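Local coordinates for protein glucoamylase (Thermoanaerobacterium thermosaccharolyticum, PDB 1LF9) that hydrolyses terminal alpha-1,4-linked glucose from the non-reducing ends of starch-like chains, releasing beta-D-glucose, as a family 15 glycosidase, at residues A[340-345]-A[395-400]; A[401-406]-A[673-678]; A[435-440]-A[502-507]. One frame throughout, in Å; residues are numbered along the deposited sequence.

Contact 1: A[340-345]-A[395-400]. With AC1 (4,6-dideoxy-4-{[(1S,4R,5S,6S)-4,5,6-trihydroxy-3-(hydroxymethyl)cyclohex-2-en-1-yl]amino}-alpha-D-glucopyranose), chain C.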
loop_
_atom_site.group_PDB
_atom_site.type_symbol
_atom_site.label_atom_id
_atom_site.label_comp_id
_atom_site.label_asym_id
_atom_site.label_seq_id
_atom_site.Cartn_x
_atom_site.Cartn_y
_atom_site.Cartn_z
ATOM N N VAL A 340 5.266 8.406 1.812
ATOM C CA VAL A 340 6.226 8.252 0.734
ATOM C C VAL A 340 7.626 7.879 1.201
ATOM O O VAL A 340 8.252 8.611 1.963
ATOM C CB VAL A 340 6.331 9.543 -0.112
ATOM C CG1 VAL A 340 7.330 9.335 -1.257
ATOM C CG2 VAL A 340 4.959 9.925 -0.659
ATOM N N TRP A 341 8.103 6.728 0.739
ATOM C CA TRP A 341 9.455 6.259 1.050
ATOM C C TRP A 341 10.236 6.318 -0.262
ATOM O O TRP A 341 9.780 5.813 -1.292
ATOM C CB TRP A 341 9.462 4.805 1.515
ATOM C CG TRP A 341 9.265 4.545 2.975
ATOM C CD1 TRP A 341 10.241 4.313 3.905
ATOM C CD2 TRP A 341 8.017 4.327 3.642
ATOM N NE1 TRP A 341 9.680 3.944 5.102
ATOM C CE2 TRP A 341 8.317 3.944 4.971
ATOM C CE3 TRP A 341 6.676 4.412 3.246
ATOM C CZ2 TRP A 341 7.321 3.642 5.910
ATOM C CZ3 TRP A 341 5.683 4.112 4.177
ATOM C CH2 TRP A 341 6.015 3.731 5.495
ATOM N N SER A 342 11.410 6.930 -0.206
ATOM C CA SER A 342 12.282 7.052 -1.354
ATOM C C SER A 342 12.610 5.671 -1.938
ATOM O O SER A 342 12.656 5.491 -3.152
ATOM C CB SER A 342 13.561 7.764 -0.915
ATOM O OG SER A 342 14.625 7.532 -1.820
ATOM N N ARG A 343 12.837 4.695 -1.063
ATOM C CA ARG A 343 13.157 3.344 -1.508
ATOM C C ARG A 343 12.007 2.735 -2.303
ATOM O O ARG A 343 12.186 2.332 -3.453
ATOM C CB ARG A 343 13.496 2.457 -0.300
ATOM C CG ARG A 343 13.624 0.962 -0.615
ATOM C CD ARG A 343 14.015 0.146 0.630
ATOM N NE ARG A 343 13.292 0.607 1.809
ATOM C CZ ARG A 343 13.781 1.446 2.721
ATOM N NH1 ARG A 343 15.018 1.916 2.616
ATOM N NH2 ARG A 343 13.009 1.863 3.713
ATOM N N ASP A 344 10.824 2.684 -1.695
ATOM C CA ASP A 344 9.657 2.097 -2.354
ATOM C C ASP A 344 9.310 2.793 -3.656
ATOM O O ASP A 344 8.962 2.145 -4.637
ATOM C CB ASP A 344 8.440 2.133 -1.419
ATOM C CG ASP A 344 8.660 1.325 -0.157
ATOM O OD1 ASP A 344 7.859 0.410 0.102
ATOM O OD2 ASP A 344 9.640 1.602 0.569
ATOM N N LEU A 345 9.394 4.118 -3.654
ATOM C CA LEU A 345 9.076 4.892 -4.842
ATOM C C LEU A 345 10.073 4.541 -5.946
ATOM O O LEU A 345 9.695 4.366 -7.104
ATOM C CB LEU A 345 9.114 6.388 -4.511
ATOM C CG LEU A 345 8.958 7.407 -5.645
ATOM C CD1 LEU A 345 8.336 8.681 -5.117
ATOM C CD2 LEU A 345 10.326 7.693 -6.257
ATOM N N LEU A 395 21.020 5.555 4.160
ATOM C CA LEU A 395 21.876 5.886 3.030
ATOM C C LEU A 395 21.366 5.383 1.681
ATOM O O LEU A 395 21.568 6.044 0.663
ATOM C CB LEU A 395 23.300 5.373 3.279
ATOM C CG LEU A 395 24.234 6.342 4.017
ATOM C CD1 LEU A 395 24.612 7.495 3.101
ATOM C CD2 LEU A 395 23.553 6.869 5.267
ATOM N N ASP A 396 20.706 4.231 1.657
ATOM C CA ASP A 396 20.207 3.723 0.380
ATOM C C ASP A 396 19.169 4.685 -0.180
ATOM O O ASP A 396 19.070 4.856 -1.392
ATOM C CB ASP A 396 19.607 2.314 0.531
ATOM C CG ASP A 396 18.378 2.285 1.423
ATOM O OD1 ASP A 396 18.405 2.932 2.494
ATOM O OD2 ASP A 396 17.394 1.598 1.061
ATOM N N GLU A 397 18.408 5.328 0.704
ATOM C CA GLU A 397 17.396 6.266 0.256
ATOM C C GLU A 397 18.007 7.562 -0.254
ATOM O O GLU A 397 17.343 8.335 -0.947
ATOM C CB GLU A 397 16.381 6.549 1.362
ATOM C CG GLU A 397 15.499 5.343 1.661
ATOM C CD GLU A 397 14.213 5.723 2.356
ATOM O OE1 GLU A 397 14.288 6.501 3.329
ATOM O OE2 GLU A 397 13.132 5.244 1.938
ATOM N N GLN A 398 19.276 7.791 0.078
ATOM C CA GLN A 398 19.964 8.986 -0.392
ATOM C C GLN A 398 20.525 8.673 -1.776
ATOM O O GLN A 398 20.655 9.561 -2.619
ATOM C CB GLN A 398 21.115 9.358 0.541
ATOM C CG GLN A 398 20.752 9.403 2.013
ATOM C CD GLN A 398 19.562 10.305 2.313
ATOM O OE1 GLN A 398 19.509 11.460 1.891
ATOM N NE2 GLN A 398 18.608 9.778 3.065
ATOM N N ALA A 399 20.828 7.396 -2.010
ATOM C CA ALA A 399 21.387 6.947 -3.278
ATOM C C ALA A 399 20.383 6.603 -4.380
ATOM O O ALA A 399 20.632 6.880 -5.556
ATOM C CB ALA A 399 22.298 5.755 -3.030
ATOM N N ASP A 400 19.257 5.998 -4.017
ATOM C CA ASP A 400 18.263 5.600 -5.014
ATOM C C ASP A 400 17.792 6.682 -5.981
ATOM O O ASP A 400 17.647 6.429 -7.176
ATOM C CB ASP A 400 17.054 4.946 -4.334
ATOM C CG ASP A 400 17.374 3.559 -3.818
ATOM O OD1 ASP A 400 18.371 2.982 -4.305
ATOM O OD2 ASP A 400 16.638 3.043 -2.947
HETATM C C1 AC1 C . 8.656 -0.853 11.485
HETATM O O2 AC1 C . 10.408 -2.475 11.852
HETATM C C2 AC1 C . 9.459 -2.027 10.881
HETATM C C4A AC1 C . 9.889 -0.149 3.455
HETATM C C3 AC1 C . 10.148 -1.597 9.550
HETATM O O3 AC1 C . 10.879 -2.718 9.036
HETATM C C4 AC1 C . 9.050 -1.143 8.558
HETATM N N4A AC1 C . 9.660 -0.747 7.249
HETATM C C5 AC1 C . 8.278 0.101 9.212
HETATM O O5 AC1 C . 7.685 -0.321 10.522
HETATM C C6 AC1 C . 7.151 0.641 8.357
HETATM C C1B AC1 C . 9.098 -1.538 6.102
HETATM C C2B AC1 C . 10.223 -2.105 5.179
HETATM O O2B AC1 C . 11.115 -2.833 5.991
HETATM C C3B AC1 C . 10.915 -0.975 4.369
HETATM O O3B AC1 C . 11.917 -1.511 3.540
HETATM O O4 AC1 C . 10.486 1.116 3.242
HETATM C C5B AC1 C . 8.451 -0.050 4.071
HETATM C C7B AC1 C . 8.112 -0.678 5.283
HETATM C C6B AC1 C . 7.387 0.747 3.322
HETATM O O6B AC1 C . 6.733 -0.109 2.370
#

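Contact 2: A[401-406]-A[673-678]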
loop_
_atom_site.group_PDB
_atom_site.type_symbol
_atom_site.label_atom_id
_atom_site.label_comp_id
_atom_site.label_asym_id
_atom_site.label_seq_id
_atom_site.Cartn_x
_atom_site.Cartn_y
_atom_site.Cartn_z
ATOM N N PRO A 401 17.520 7.895 -5.478
ATOM C CA PRO A 401 17.071 8.937 -6.407
ATOM C C PRO A 401 18.149 9.321 -7.429
ATOM O O PRO A 401 17.839 9.751 -8.544
ATOM C CB PRO A 401 16.650 10.082 -5.478
ATOM C CG PRO A 401 17.349 9.785 -4.192
ATOM C CD PRO A 401 17.308 8.304 -4.081
ATOM N N ILE A 402 19.415 9.144 -7.057
ATOM C CA ILE A 402 20.509 9.433 -7.972
ATOM C C ILE A 402 20.509 8.362 -9.060
ATOM O O ILE A 402 20.665 8.667 -10.241
ATOM C CB ILE A 402 21.888 9.398 -7.265
ATOM C CG1 ILE A 402 21.936 10.432 -6.137
ATOM C CG2 ILE A 402 22.993 9.684 -8.275
ATOM C CD1 ILE A 402 23.197 10.369 -5.292
ATOM N N ILE A 403 20.336 7.106 -8.649
ATOM C CA ILE A 403 20.323 5.989 -9.582
ATOM C C ILE A 403 19.192 6.161 -10.585
ATOM O O ILE A 403 19.375 5.927 -11.780
ATOM C CB ILE A 403 20.155 4.626 -8.840
ATOM C CG1 ILE A 403 21.342 4.393 -7.900
ATOM C CG2 ILE A 403 20.059 3.478 -9.848
ATOM C CD1 ILE A 403 21.236 3.139 -7.057
ATOM N N LEU A 404 18.025 6.573 -10.091
ATOM C CA LEU A 404 16.855 6.784 -10.936
ATOM C C LEU A 404 17.105 7.935 -11.911
ATOM O O LEU A 404 16.675 7.885 -13.069
ATOM C CB LEU A 404 15.624 7.095 -10.071
ATOM C CG LEU A 404 14.307 7.350 -10.816
ATOM C CD1 LEU A 404 13.892 6.101 -11.595
ATOM C CD2 LEU A 404 13.229 7.747 -9.820
ATOM N N SER A 405 17.792 8.971 -11.442
ATOM C CA SER A 405 18.089 10.111 -12.298
ATOM C C SER A 405 18.912 9.639 -13.482
ATOM O O SER A 405 18.656 10.018 -14.620
ATOM C CB SER A 405 18.850 11.189 -11.527
ATOM O OG SER A 405 17.987 11.849 -10.625
ATOM N N TYR A 406 19.907 8.806 -13.208
ATOM C CA TYR A 406 20.741 8.284 -14.273
ATOM C C TYR A 406 19.894 7.506 -15.280
ATOM O O TYR A 406 19.871 7.830 -16.465
ATOM C CB TYR A 406 21.838 7.386 -13.695
ATOM C CG TYR A 406 22.481 6.496 -14.728
ATOM C CD1 TYR A 406 22.141 5.146 -14.815
ATOM C CD2 TYR A 406 23.381 7.013 -15.659
ATOM C CE1 TYR A 406 22.677 4.333 -15.805
ATOM C CE2 TYR A 406 23.925 6.207 -16.659
ATOM C CZ TYR A 406 23.568 4.872 -16.726
ATOM O OH TYR A 406 24.084 4.080 -17.723
ATOM N N ASP A 673 16.106 -3.636 -14.353
ATOM C CA ASP A 673 16.342 -2.455 -13.532
ATOM C C ASP A 673 17.764 -2.282 -13.002
ATOM O O ASP A 673 17.998 -1.460 -12.117
ATOM C CB ASP A 673 15.343 -2.392 -12.367
ATOM C CG ASP A 673 15.478 -3.554 -11.398
ATOM O OD1 ASP A 673 16.440 -4.341 -11.521
ATOM O OD2 ASP A 673 14.614 -3.667 -10.498
ATOM N N MET A 674 18.716 -3.032 -13.546
ATOM C CA MET A 674 20.108 -2.908 -13.109
ATOM C C MET A 674 20.827 -1.812 -13.903
ATOM O O MET A 674 20.872 -1.858 -15.126
ATOM C CB MET A 674 20.847 -4.240 -13.294
ATOM C CG MET A 674 22.355 -4.183 -13.033
ATOM S SD MET A 674 23.153 -5.791 -13.280
ATOM C CE MET A 674 22.964 -5.989 -15.043
ATOM N N PRO A 675 21.387 -0.805 -13.218
ATOM C CA PRO A 675 22.092 0.267 -13.930
ATOM C C PRO A 675 23.354 -0.254 -14.624
ATOM O O PRO A 675 24.342 -0.582 -13.967
ATOM C CB PRO A 675 22.402 1.268 -12.820
ATOM C CG PRO A 675 22.504 0.400 -11.596
ATOM C CD PRO A 675 21.362 -0.555 -11.767
ATOM N N ASP A 676 23.319 -0.316 -15.952
ATOM C CA ASP A 676 24.444 -0.829 -16.738
ATOM C C ASP A 676 25.810 -0.237 -16.392
ATOM O O ASP A 676 26.805 -0.958 -16.320
ATOM C CB ASP A 676 24.159 -0.664 -18.237
ATOM C CG ASP A 676 23.809 0.758 -18.612
ATOM O OD1 ASP A 676 23.478 0.985 -19.796
ATOM O OD2 ASP A 676 23.866 1.650 -17.732
ATOM N N ILE A 677 25.850 1.070 -16.170
ATOM C CA ILE A 677 27.093 1.742 -15.826
ATOM C C ILE A 677 27.786 1.094 -14.630
ATOM O O ILE A 677 29.002 0.912 -14.633
ATOM C CB ILE A 677 26.837 3.235 -15.532
ATOM C CG1 ILE A 677 26.789 4.007 -16.848
ATOM C CG2 ILE A 677 27.912 3.798 -14.621
ATOM C CD1 ILE A 677 28.082 3.954 -17.648
ATOM N N VAL A 678 27.010 0.751 -13.609
ATOM C CA VAL A 678 27.567 0.122 -12.420
ATOM C C VAL A 678 28.014 -1.300 -12.751
ATOM O O VAL A 678 29.131 -1.701 -12.420
ATOM C CB VAL A 678 26.529 0.078 -11.271
ATOM C CG1 VAL A 678 27.137 -0.574 -10.041
ATOM C CG2 VAL A 678 26.058 1.487 -10.948
#

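Contact 3: A[435-440]-A[502-507]. With AC1 (4,6-dideoxy-4-{[(1S,4R,5S,6S)-4,5,6-trihydroxy-3-(hydroxymethyl)cyclohex-2-en-1-yl]amino}-alpha-D-glucopyranose), chain C; GLC (alpha-D-glucopyranose), chain B.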
loop_
_atom_site.group_PDB
_atom_site.type_symbol
_atom_site.label_atom_id
_atom_site.label_comp_id
_atom_site.label_asym_id
_atom_site.label_seq_id
_atom_site.Cartn_x
_atom_site.Cartn_y
_atom_site.Cartn_z
ATOM N N GLU A 435 19.572 0.285 7.891
ATOM C CA GLU A 435 19.530 -0.362 6.586
ATOM C C GLU A 435 18.100 -0.305 6.043
ATOM O O GLU A 435 17.243 0.363 6.635
ATOM C CB GLU A 435 20.060 -1.801 6.674
ATOM C CG GLU A 435 19.779 -2.504 7.994
ATOM C CD GLU A 435 18.307 -2.515 8.327
ATOM O OE1 GLU A 435 17.863 -1.670 9.135
ATOM O OE2 GLU A 435 17.586 -3.367 7.769
ATOM N N ARG A 436 17.824 -0.994 4.937
ATOM C CA ARG A 436 16.500 -0.874 4.348
ATOM C C ARG A 436 15.298 -1.323 5.165
ATOM O O ARG A 436 14.176 -0.915 4.868
ATOM C CB ARG A 436 16.461 -1.503 2.942
ATOM C CG ARG A 436 16.626 -3.002 2.868
ATOM C CD ARG A 436 16.515 -3.435 1.419
ATOM N NE ARG A 436 16.433 -4.883 1.277
ATOM C CZ ARG A 436 16.135 -5.499 0.142
ATOM N NH1 ARG A 436 16.077 -6.825 0.098
ATOM N NH2 ARG A 436 15.890 -4.790 -0.950
ATOM N N TRP A 437 15.513 -2.142 6.189
ATOM C CA TRP A 437 14.396 -2.584 7.022
ATOM C C TRP A 437 14.107 -1.530 8.107
ATOM O O TRP A 437 13.218 -1.699 8.933
ATOM C CB TRP A 437 14.696 -3.942 7.652
ATOM C CG TRP A 437 14.917 -5.061 6.658
ATOM C CD1 TRP A 437 15.698 -6.161 6.844
ATOM C CD2 TRP A 437 14.321 -5.211 5.353
ATOM N NE1 TRP A 437 15.626 -6.984 5.752
ATOM C CE2 TRP A 437 14.790 -6.428 4.822
ATOM C CE3 TRP A 437 13.436 -4.435 4.586
ATOM C CZ2 TRP A 437 14.406 -6.897 3.556
ATOM C CZ3 TRP A 437 13.054 -4.901 3.327
ATOM C CH2 TRP A 437 13.540 -6.124 2.828
ATOM N N GLU A 438 14.883 -0.445 8.090
ATOM C CA GLU A 438 14.698 0.691 9.003
ATOM C C GLU A 438 14.876 0.388 10.484
ATOM O O GLU A 438 14.217 1.001 11.321
ATOM C CB GLU A 438 13.298 1.276 8.787
ATOM C CG GLU A 438 12.888 1.329 7.328
ATOM C CD GLU A 438 11.649 2.169 7.096
ATOM O OE1 GLU A 438 10.523 1.633 7.195
ATOM O OE2 GLU A 438 11.805 3.377 6.831
ATOM N N GLU A 439 15.782 -0.516 10.832
ATOM C CA GLU A 439 15.923 -0.858 12.238
ATOM C C GLU A 439 17.304 -0.784 12.865
ATOM O O GLU A 439 17.407 -0.582 14.067
ATOM C CB GLU A 439 15.360 -2.259 12.452
ATOM C CG GLU A 439 14.086 -2.506 11.668
ATOM C CD GLU A 439 13.684 -3.958 11.645
ATOM O OE1 GLU A 439 14.562 -4.826 11.424
ATOM O OE2 GLU A 439 12.479 -4.227 11.820
ATOM N N ILE A 440 18.364 -0.938 12.079
ATOM C CA ILE A 440 19.690 -0.943 12.669
ATOM C C ILE A 440 20.757 -0.307 11.784
ATOM O O ILE A 440 20.673 -0.360 10.557
ATOM C CB ILE A 440 20.079 -2.407 13.036
ATOM C CG1 ILE A 440 21.423 -2.436 13.766
ATOM C CG2 ILE A 440 20.089 -3.276 11.775
ATOM C CD1 ILE A 440 21.818 -3.820 14.258
ATOM N N TYR A 502 28.030 -13.180 3.746
ATOM C CA TYR A 502 27.747 -11.781 4.041
ATOM C C TYR A 502 26.747 -11.817 5.182
ATOM O O TYR A 502 25.823 -12.630 5.174
ATOM C CB TYR A 502 27.096 -11.068 2.849
ATOM C CG TYR A 502 28.026 -10.802 1.693
ATOM C CD1 TYR A 502 27.938 -11.548 0.515
ATOM C CD2 TYR A 502 29.024 -9.830 1.787
ATOM C CE1 TYR A 502 28.820 -11.338 -0.539
ATOM C CE2 TYR A 502 29.915 -9.611 0.738
ATOM C CZ TYR A 502 29.809 -10.370 -0.419
ATOM O OH TYR A 502 30.704 -10.171 -1.448
ATOM N N ILE A 503 26.929 -10.952 6.171
ATOM C CA ILE A 503 25.997 -10.930 7.283
ATOM C C ILE A 503 25.013 -9.811 7.015
ATOM O O ILE A 503 25.235 -9.003 6.115
ATOM C CB ILE A 503 26.731 -10.704 8.634
ATOM C CG1 ILE A 503 27.399 -9.322 8.670
ATOM C CG2 ILE A 503 27.765 -11.816 8.837
ATOM C CD1 ILE A 503 28.114 -9.007 9.998
ATOM N N ARG A 504 23.920 -9.766 7.773
ATOM C CA ARG A 504 22.929 -8.713 7.581
ATOM C C ARG A 504 23.534 -7.327 7.768
ATOM O O ARG A 504 23.298 -6.427 6.967
ATOM C CB ARG A 504 21.765 -8.857 8.556
ATOM C CG ARG A 504 20.797 -7.691 8.456
ATOM C CD ARG A 504 19.754 -7.735 9.545
ATOM N NE ARG A 504 18.810 -6.631 9.430
ATOM C CZ ARG A 504 17.917 -6.326 10.360
ATOM N NH1 ARG A 504 17.087 -5.309 10.187
ATOM N NH2 ARG A 504 17.866 -7.041 11.475
ATOM N N ILE A 505 24.303 -7.148 8.835
ATOM C CA ILE A 505 24.924 -5.853 9.089
ATOM C C ILE A 505 26.045 -5.941 10.129
ATOM O O ILE A 505 25.900 -6.583 11.163
ATOM C CB ILE A 505 23.867 -4.824 9.542
ATOM C CG1 ILE A 505 24.480 -3.423 9.559
ATOM C CG2 ILE A 505 23.343 -5.192 10.917
ATOM C CD1 ILE A 505 23.462 -2.312 9.483
ATOM N N ALA A 506 27.170 -5.301 9.831
ATOM C CA ALA A 506 28.316 -5.303 10.728
ATOM C C ALA A 506 28.250 -4.061 11.615
ATOM O O ALA A 506 28.159 -2.938 11.119
ATOM C CB ALA A 506 29.611 -5.319 9.919
ATOM N N GLY A 507 28.285 -4.276 12.925
ATOM C CA GLY A 507 28.208 -3.172 13.866
ATOM C C GLY A 507 29.456 -2.320 13.899
ATOM O O GLY A 507 29.410 -1.168 14.324
HETATM C C1 AC1 C . 8.656 -0.853 11.485
HETATM O O2 AC1 C . 10.408 -2.475 11.852
HETATM C C2 AC1 C . 9.459 -2.027 10.881
HETATM C C4A AC1 C . 9.889 -0.149 3.455
HETATM C C3 AC1 C . 10.148 -1.597 9.550
HETATM O O3 AC1 C . 10.879 -2.718 9.036
HETATM C C4 AC1 C . 9.050 -1.143 8.558
HETATM N N4A AC1 C . 9.660 -0.747 7.249
HETATM C C5 AC1 C . 8.278 0.101 9.212
HETATM O O5 AC1 C . 7.685 -0.321 10.522
HETATM C C6 AC1 C . 7.151 0.641 8.357
HETATM C C1B AC1 C . 9.098 -1.538 6.102
HETATM C C2B AC1 C . 10.223 -2.105 5.179
HETATM O O2B AC1 C . 11.115 -2.833 5.991
HETATM C C3B AC1 C . 10.915 -0.975 4.369
HETATM O O3B AC1 C . 11.917 -1.511 3.540
HETATM O O4 AC1 C . 10.486 1.116 3.242
HETATM C C5B AC1 C . 8.451 -0.050 4.071
HETATM C C7B AC1 C . 8.112 -0.678 5.283
HETATM C C6B AC1 C . 7.387 0.747 3.322
HETATM O O6B AC1 C . 6.733 -0.109 2.370
HETATM C C1 GLC B . 9.278 3.280 14.854
HETATM C C2 GLC B . 7.968 2.445 14.655
HETATM C C3 GLC B . 8.377 1.098 13.973
HETATM C C4 GLC B . 9.016 1.428 12.563
HETATM C C5 GLC B . 10.251 2.272 12.805
HETATM C C6 GLC B . 10.882 2.675 11.457
HETATM O O2 GLC B . 7.372 2.217 15.921
HETATM O O3 GLC B . 7.211 0.339 13.807
HETATM O O4 GLC B . 9.490 0.240 11.833
HETATM O O5 GLC B . 9.883 3.502 13.549
HETATM O O6 GLC B . 12.231 3.012 11.638
HETATM O O HOH W 1 19.026 -5.470 6.674
HETATM O O HOH W 2 16.437 -5.476 13.540
#

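Contact 1: A[340-345]-A[395-400]
Arg343 and Asp396 meet edge to edge: NH1 of Arg343 lies 2.9 Å from OD2 of Asp396, on the syn lone pair of that oxygen, and the guanidinium and carboxylate planes are just 5° apart, so this salt bridge is flat. Glu397 comes in quite differently. Its extended chain carries OE2 over one face of the same guanidinium, off centre, a long ion pair in which no N-H points at the oxygen. The hydrogen bond that OE2 accepts is from the backbone, 3.1 Å from N of Arg343 and nearly straight at 168°, and the same oxygen sits at the edge of the Trp341 indole. Ser342 adds a second tie between the helices, its OG donating to a lone pair of Glu397 O at 3.0 Å.

A bend at chi3 (41°) turns the Arg343 guanidinium so that NH2 meets O4 of the bound AC1, 2.7 Å away. Asp344 grips the same sugar-like ring with both oxygens, OD2 accepting from O4 and OD1 from O6B, while C6B lies over the centre of the Trp341 ring. Together they form a wall of the glucoamylase pocket, and Trp341 NE1 bonds on to Glu438, the probable proton donor. Further back, Leu395 packs against helices 414-428 and 445-464, and Leu345 rests on helix 358-375.

Contact 2: A[401-406]-A[673-678]
Tyr406 reaches across from helix 395-407 and settles among Pro675, Asp676 and Ile677. Its CG is anti to the backbone N (chi1 163°), which carries the ring toward the start of helix 676-682. CE1 of the ring comes to 4.3 Å from CB of Pro675, an ordinary apolar contact approached obliquely. Three residues back along the same helix, Ile403 touches the neighbouring atom of the proline ring, its CG2 4.3 Å from CG of Pro675. The phenol oxygen is directed at the Asp676 carboxylate, whose OD2 lies at the ring edge, in its plane, with the carboxylate itself turned 57° from the ring. A hydrogen bond from Tyr406 OH to Asp676 OD2 is indicated, but the modelled separation is implausibly short and the hydroxyl is also crowded by Ile677, so its exact position is doubtful.

The two pieces belong to the (alpha/alpha)6 barrel of family 15 and to the short helix at the chain's C-terminal end, with Pro675 at the N-cap position of that helix. Asp676 OD2 also receives a weak bond from N of Ile677 in the first turn.

One shell further out, helix 445-464 backs the contact: Tyr460 stacks edge-to-face with Tyr406, Cys457 touches the Tyr406 side chain, and Ala453 lies against both Ile403 and Val678. On the approach to Pro675, Asp673 makes a salt bridge to Arg541. Helix 395-407 is kinked at 401-402, where neither N bonds to the turn before. One turn on, Ser405 grips Pro401 O twice, with backbone N and with OG at 3.0 Å, the two donors reaching that oxygen from opposite faces of the carbonyl plane.

Contact 3: A[435-440]-A[502-507]
Arg504 puts a single nitrogen, NH1, between Glu435 and Glu439, forming a salt-bridge network behind the type I beta turn Glu435-Glu438 in an active-site loop of the (alpha/alpha)6 barrel. This is the tight part. NH1 of Arg504 lies 3.1 Å from OE2 of Glu435, approaching well above the carboxylate plane, and 2.9 Å from OE1 of Glu439 on its anti side. Trp437 N meets the same Glu435 OE2 from the opposite face, and Glu435 OE1 takes the N-H groups of Glu439 and Ile440. That grip fixes the rotation of Glu435, the probable proton acceptor, whose plane stands 87° from the guanidinium. Arg504 arrives fully extended, with CG2 of Ile440 3.9 Å above the centre of one guanidinium face; Tyr576 adds a cation-pi contact. Ile440 and Ile505 pass in opposite directions, CG2 to CG2 at 3.9 Å.

Two waters flank the NH1 grip. Water 1, by NE of Arg504, bridges it to the buried Glu435 OE2. The looser, solvent-ward part is at NH2, which water 2 links with OE1 of the partly exposed Glu439.

Toward the sugar site, the turn offers its carbonyls: Arg436 O and Trp437 O accept from AC1, and Glu438 O from the next glucose. Glu439 OE2 takes AC1 O2, and OE1 of Glu438, the probable proton donor, accepts from the AC1 bridging nitrogen N4A at 2.5 Å.

In the fold
After the N-terminal beta-rich domain, the chain enters the helical barrel, where contact 1 closes a loop holding helices 342-355 and 358-375. Contact 2 opens directly afterwards, on the later part of helix 395-407, and closes only at 673-678, so it spans nearly all the remaining barrel and brings the C-terminal helix back to that helix. Contact 3, 435-440 with 502-507, opens and closes within this long span, tying the loop before helix 445-464 to the one after strand 501-502. No two contacts cross. Contacts 1 and 2 touch through Ser342 and Pro401; contacts 1 and 3 both border AC1, whereas contact 2 stays about 10 Å from contact 3 between nearest atoms.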